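Local coordinates for telomere length regulator taz1 (Schizosaccharomyces pombe, PDB 4ZMI), which binds double-stranded telomeric DNA and regulates telomere length and function, the chain here being its helical TRF-family domain, at residues A[192-195]-A[196-199]; A[184-187]-A[188-191]. All blocks are in the same frame, centred on the assembly; numbering follows the deposited sequence.

Interaction 1 of 2, residues A[192-195]-A[196-199]; sequences ICDF and LKST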
ATOM      1  N   ILE A 192      -2.960 -18.445  -1.809  1.00 71.55           N
ATOM      2  CA  ILE A 192      -3.275 -17.163  -1.181  1.00 61.62           C
ATOM      3  C   ILE A 192      -4.529 -16.501  -1.754  1.00 56.32           C
ATOM      4  O   ILE A 192      -5.330 -15.941  -1.012  1.00 57.01           O
ATOM      5  CB  ILE A 192      -2.074 -16.208  -1.239  1.00 58.56           C
ATOM      6  CG1 ILE A 192      -0.918 -16.804  -0.454  1.00 60.18           C
ATOM      7  CG2 ILE A 192      -2.414 -14.879  -0.626  1.00 53.29           C
ATOM      8  CD1 ILE A 192      -1.282 -17.017   1.004  1.00 63.09           C
ATOM      9  N   CYS A 193      -4.721 -16.601  -3.063  1.00 61.72           N
ATOM     10  CA  CYS A 193      -5.838 -15.918  -3.705  1.00 63.42           C
ATOM     11  C   CYS A 193      -7.170 -16.415  -3.178  1.00 67.65           C
ATOM     12  O   CYS A 193      -8.104 -15.633  -2.969  1.00 70.31           O
ATOM     13  CB  CYS A 193      -5.795 -16.085  -5.223  1.00 56.01           C
ATOM     14  SG  CYS A 193      -6.986 -14.997  -6.058  1.00 70.69           S
ATOM     15  N   ASP A 194      -7.244 -17.725  -2.971  1.00 78.18           N
ATOM     16  CA  ASP A 194      -8.437 -18.363  -2.437  1.00 71.42           C
ATOM     17  C   ASP A 194      -8.666 -17.896  -1.010  1.00 70.77           C
ATOM     18  O   ASP A 194      -9.812 -17.645  -0.607  1.00 72.35           O
ATOM     19  CB  ASP A 194      -8.300 -19.881  -2.508  1.00 75.91           C
ATOM     20  CG  ASP A 194      -8.294 -20.391  -3.931  1.00 85.70           C
ATOM     21  OD1 ASP A 194      -9.073 -19.862  -4.754  1.00 90.51           O
ATOM     22  OD2 ASP A 194      -7.507 -21.312  -4.228  1.00 90.94           O
ATOM     23  N   PHE A 195      -7.582 -17.750  -0.248  1.00 66.69           N
ATOM     24  CA  PHE A 195      -7.711 -17.210   1.110  1.00 67.39           C
ATOM     25  C   PHE A 195      -8.317 -15.800   1.090  1.00 71.29           C
ATOM     26  O   PHE A 195      -9.192 -15.485   1.902  1.00 64.13           O
ATOM     27  CB  PHE A 195      -6.366 -17.209   1.858  1.00 62.30           C
ATOM     28  CG  PHE A 195      -6.473 -16.741   3.290  1.00 64.86           C
ATOM     29  CD1 PHE A 195      -7.180 -17.484   4.223  1.00 75.15           C
ATOM     30  CD2 PHE A 195      -5.895 -15.550   3.695  1.00 65.51           C
ATOM     31  CE1 PHE A 195      -7.301 -17.052   5.538  1.00 71.20           C
ATOM     32  CE2 PHE A 195      -6.007 -15.104   4.997  1.00 70.54           C
ATOM     33  CZ  PHE A 195      -6.713 -15.865   5.928  1.00 73.58           C
ATOM     34  N   LEU A 196      -7.864 -14.969   0.146  1.00 67.16           N
ATOM     35  CA  LEU A 196      -8.330 -13.586   0.058  1.00 57.40           C
ATOM     36  C   LEU A 196      -9.783 -13.565  -0.387  1.00 53.52           C
ATOM     37  O   LEU A 196     -10.576 -12.814   0.159  1.00 58.96           O
ATOM     38  CB  LEU A 196      -7.477 -12.761  -0.914  1.00 53.52           C
ATOM     39  CG  LEU A 196      -5.963 -12.794  -0.721  1.00 54.73           C
ATOM     40  CD1 LEU A 196      -5.292 -11.856  -1.696  1.00 59.28           C
ATOM     41  CD2 LEU A 196      -5.607 -12.408   0.684  1.00 56.19           C
ATOM     42  N   LYS A 197     -10.132 -14.384  -1.379  1.00 52.45           N
ATOM     43  CA  LYS A 197     -11.515 -14.420  -1.863  1.00 58.87           C
ATOM     44  C   LYS A 197     -12.441 -14.896  -0.753  1.00 65.03           C
ATOM     45  O   LYS A 197     -13.566 -14.421  -0.620  1.00 65.14           O
ATOM     46  CB  LYS A 197     -11.645 -15.347  -3.071  1.00 65.36           C
ATOM     47  CG  LYS A 197     -11.126 -14.774  -4.383  1.00 66.81           C
ATOM     48  CD  LYS A 197     -11.374 -15.754  -5.536  1.00 75.39           C
ATOM     49  CE  LYS A 197     -10.148 -16.619  -5.859  1.00 79.46           C
ATOM     50  NZ  LYS A 197     -10.457 -17.751  -6.806  1.00 84.91           N
ATOM     51  N   SER A 198     -11.954 -15.852   0.031  1.00 70.32           N
ATOM     52  CA  SER A 198     -12.686 -16.336   1.190  1.00 77.14           C
ATOM     53  C   SER A 198     -12.872 -15.238   2.216  1.00 77.39           C
ATOM     54  O   SER A 198     -13.987 -15.000   2.678  1.00 84.52           O
ATOM     55  CB  SER A 198     -11.950 -17.499   1.852  1.00 75.74           C
ATOM     56  OG  SER A 198     -12.274 -18.723   1.226  1.00 86.86           O
ATOM     57  N   THR A 199     -11.770 -14.591   2.585  1.00 62.27           N
ATOM     58  CA  THR A 199     -11.797 -13.598   3.636  1.00 60.39           C
ATOM     59  C   THR A 199     -12.803 -12.543   3.241  1.00 62.04           C
ATOM     60  O   THR A 199     -13.627 -12.114   4.046  1.00 61.69           O
ATOM     61  CB  THR A 199     -10.431 -12.893   3.778  1.00 70.23           C
ATOM     62  OG1 THR A 199      -9.414 -13.833   4.155  1.00 70.03           O
ATOM     63  CG2 THR A 199     -10.512 -11.756   4.802  1.00 60.05           C
TER
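Leu196, Phe195 and Lys197 carry this contact, one turn pressed on the next in the first two turns of helix 192-203. Leu196 reaches back over Ile192: its CG lies 4.1 Å from Ile192 CG2, the two branched chains meeting at an oblique angle, while its backbone N donates to Ile192 O. Both are buried. Leu196 turns inward to Phe145 of helix 137-154, to Leu125 and Leu128 of helix 118-130 and to Trp187, so this strip of the helix faces the protein interior.

Phe195 swings its ring anti to the backbone N (chi1 -176°), which lays one face beneath the hydroxyl of Thr199. OG1 of Thr199 sits 3.7 Å above the ring plane, over its centre. The same OG1 donates to Phe195 O at 2.8 Å, and the backbone N of Thr199 also reaches that oxygen at 2.8 Å. The two donors come from opposite faces of the carbonyl plane, so one oxygen is gripped by two bonds and the hydroxyl is held over the ring. Beyond the contact, the ring touches Leu142.

On the exposed side Lys197 runs back alongside Asp194, both chains pointing the same way. A bend at chi3 (-97°) brings CE to 3.6 Å from Cys193 SG and NZ to 3.3 Å from Asp194 OD1, a long, weak salt bridge. Lys197 N bonds to Cys193 O and Ser198 N to Asp194 O, completing the i to i+4 ladder. The whole is an amphipathic alpha-helix, with an i, i+3 ion pair outside and leucine and isoleucine inside, packed into the all-helical TRF-family domain.

Interaction 2 of 2, residues A[184-187]-A[188-191]; sequences GQVW and KSQK
Lys188 sets its CB over the carbonyl of Gln185, 4.1 Å from Gln185 O, and its side chain touches Asn180 and Cys183 outside the contact. The indole of Trp187, just before it, turns into the protein and packs against Leu179, Tyr138 and Leu196, making Trp187 the buried residue of this short helix.

Ser189 comes next, closing the first full turn: its N donates to Gln185 O at 2.8 Å, with an N-H...O angle of 162°. The hydroxyl lies between the backbone N and the carbonyl carbon (chi1 77°), a torsion that points it back at the preceding turn. There OG has two carbonyl oxygens close by, Gln185 O at 3.1 Å and Val186 O at 3.2 Å, and which of them takes its proton is not settled. Ser189 CB also meets the aliphatic CG of Gln185.

Gln190 N then donates to Val186 O at 2.9 Å. Its side chain runs alongside Val186 in the same direction, bringing the amide nitrogen NE2 to 3.7 Å from Val186 CG1, a polar end resting on a methyl group.

With Lys191 the chain takes a positive phi (49°), and its N bonds back to Lys188 O; together with Ile192 N reaching Trp187 O, this makes a Schellman motif. The chemistry is thus mainly backbone hydrogen bonding at a helix C-terminus: the last carbonyls of the turn find donors within the reversal itself, while polar side chains cover the outer surface and Trp187 supplies the apolar grip on the fold.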
ATOM      1  N   GLY A 184       5.321 -14.549  -6.315  1.00 81.46           N
ATOM      2  CA  GLY A 184       6.352 -15.399  -5.745  1.00 82.48           C
ATOM      3  C   GLY A 184       5.804 -16.766  -5.360  1.00 84.09           C
ATOM      4  O   GLY A 184       4.677 -17.115  -5.704  1.00 92.23           O
ATOM      5  N   GLN A 185       6.598 -17.538  -4.633  1.00 82.18           N
ATOM      6  CA  GLN A 185       6.230 -18.901  -4.275  1.00 97.06           C
ATOM      7  C   GLN A 185       4.999 -18.967  -3.389  1.00 96.11           C
ATOM      8  O   GLN A 185       4.128 -19.810  -3.594  1.00105.40           O
ATOM      9  CB  GLN A 185       7.389 -19.625  -3.579  1.00110.57           C
ATOM     10  CG  GLN A 185       7.111 -21.100  -3.284  1.00121.92           C
ATOM     11  CD  GLN A 185       8.165 -21.737  -2.391  1.00130.52           C
ATOM     12  OE1 GLN A 185       9.239 -21.171  -2.174  1.00134.48           O
ATOM     13  NE2 GLN A 185       7.856 -22.921  -1.864  1.00130.68           N
ATOM     14  N   VAL A 186       4.925 -18.082  -2.405  1.00 84.36           N
ATOM     15  CA  VAL A 186       3.903 -18.203  -1.380  1.00 76.53           C
ATOM     16  C   VAL A 186       2.501 -18.099  -1.963  1.00 75.51           C
ATOM     17  O   VAL A 186       1.585 -18.797  -1.528  1.00 78.91           O
ATOM     18  CB  VAL A 186       4.082 -17.146  -0.294  1.00 78.57           C
ATOM     19  CG1 VAL A 186       3.104 -17.403   0.837  1.00 79.49           C
ATOM     20  CG2 VAL A 186       5.509 -17.169   0.227  1.00 81.06           C
ATOM     21  N   TRP A 187       2.344 -17.232  -2.958  1.00 75.02           N
ATOM     22  CA  TRP A 187       1.033 -16.961  -3.527  1.00 75.50           C
ATOM     23  C   TRP A 187       0.407 -18.200  -4.123  1.00 81.70           C
ATOM     24  O   TRP A 187      -0.747 -18.513  -3.846  1.00 80.54           O
ATOM     25  CB  TRP A 187       1.135 -15.889  -4.592  1.00 62.60           C
ATOM     26  CG  TRP A 187      -0.186 -15.467  -5.168  1.00 53.79           C
ATOM     27  CD1 TRP A 187      -0.828 -16.013  -6.245  1.00 57.83           C
ATOM     28  CD2 TRP A 187      -1.000 -14.382  -4.725  1.00 48.20           C
ATOM     29  NE1 TRP A 187      -1.995 -15.337  -6.493  1.00 51.54           N
ATOM     30  CE2 TRP A 187      -2.123 -14.328  -5.572  1.00 45.61           C
ATOM     31  CE3 TRP A 187      -0.900 -13.460  -3.685  1.00 57.58           C
ATOM     32  CZ2 TRP A 187      -3.140 -13.398  -5.405  1.00 53.64           C
ATOM     33  CZ3 TRP A 187      -1.909 -12.523  -3.526  1.00 59.82           C
ATOM     34  CH2 TRP A 187      -3.012 -12.498  -4.380  1.00 55.63           C
ATOM     35  N   LYS A 188       1.165 -18.897  -4.956  1.00 89.99           N
ATOM     36  CA  LYS A 188       0.696 -20.161  -5.500  1.00 94.69           C
ATOM     37  C   LYS A 188       0.678 -21.252  -4.432  1.00 95.53           C
ATOM     38  O   LYS A 188      -0.319 -21.958  -4.281  1.00103.13           O
ATOM     39  CB  LYS A 188       1.564 -20.604  -6.679  1.00100.61           C
ATOM     40  CG  LYS A 188       1.365 -19.787  -7.946  1.00104.09           C
ATOM     41  CD  LYS A 188       1.091 -20.678  -9.152  1.00113.79           C
ATOM     42  CE  LYS A 188      -0.234 -21.427  -9.010  1.00122.69           C
ATOM     43  NZ  LYS A 188      -0.603 -22.174 -10.251  1.00129.15           N
ATOM     44  N   SER A 189       1.775 -21.380  -3.689  1.00 92.25           N
ATOM     45  CA  SER A 189       1.952 -22.501  -2.763  1.00 92.86           C
ATOM     46  C   SER A 189       0.884 -22.580  -1.673  1.00 90.37           C
ATOM     47  O   SER A 189       0.369 -23.665  -1.366  1.00 93.63           O
ATOM     48  CB  SER A 189       3.332 -22.441  -2.109  1.00 98.93           C
ATOM     49  OG  SER A 189       3.368 -21.459  -1.089  1.00100.90           O
ATOM     50  N   GLN A 190       0.560 -21.441  -1.070  1.00 73.60           N
ATOM     51  CA  GLN A 190      -0.419 -21.468   0.002  1.00 76.55           C
ATOM     52  C   GLN A 190      -1.796 -21.074  -0.474  1.00 70.42           C
ATOM     53  O   GLN A 190      -2.657 -20.742   0.335  1.00 68.56           O
ATOM     54  CB  GLN A 190       0.026 -20.642   1.215  1.00 73.70           C
ATOM     55  CG  GLN A 190       0.951 -21.425   2.137  1.00 94.45           C
ATOM     56  CD  GLN A 190       1.375 -20.633   3.352  1.00106.84           C
ATOM     57  OE1 GLN A 190       0.612 -20.490   4.307  1.00112.26           O
ATOM     58  NE2 GLN A 190       2.598 -20.106   3.325  1.00109.82           N
ATOM     59  N   LYS A 191      -2.000 -21.128  -1.788  1.00 71.31           N
ATOM     60  CA  LYS A 191      -3.297 -20.787  -2.374  1.00 80.08           C
ATOM     61  C   LYS A 191      -3.828 -19.456  -1.835  1.00 79.99           C
ATOM     62  O   LYS A 191      -4.992 -19.359  -1.437  1.00 82.57           O
ATOM     63  CB  LYS A 191      -4.308 -21.893  -2.082  1.00 89.41           C
ATOM     64  CG  LYS A 191      -3.813 -23.293  -2.426  1.00 96.27           C
ATOM     65  CD  LYS A 191      -4.022 -23.624  -3.895  1.00 98.18           C
ATOM     66  CE  LYS A 191      -3.916 -25.133  -4.115  1.00107.89           C
ATOM     67  NZ  LYS A 191      -4.091 -25.525  -5.540  1.00107.99           N
TER

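Overall arrangement
The two interactions lie on consecutive helices: helix 185-189 of interaction 2 ends where helix 192-203 of interaction 1 begins, their centres 12 Å apart. Lys191, the C-prime residue of the Schellman motif, also occupies the N-cap position of helix 192-203. Interaction 1 is partly buried and adds a weak salt bridge, a threonine hydroxyl bond and an apolar pair to its backbone ladder, whereas interaction 2 is a surface contact dominated by main-chain bonds. Trp187 joins them: its CH2 packs 3.6 Å from Leu196 CD1, and its CZ2 lies 3.8 Å from Cys193 CB. Both helices also rest on helix 137-154, sharing Tyr138, which Ile192 and Val186 each touch.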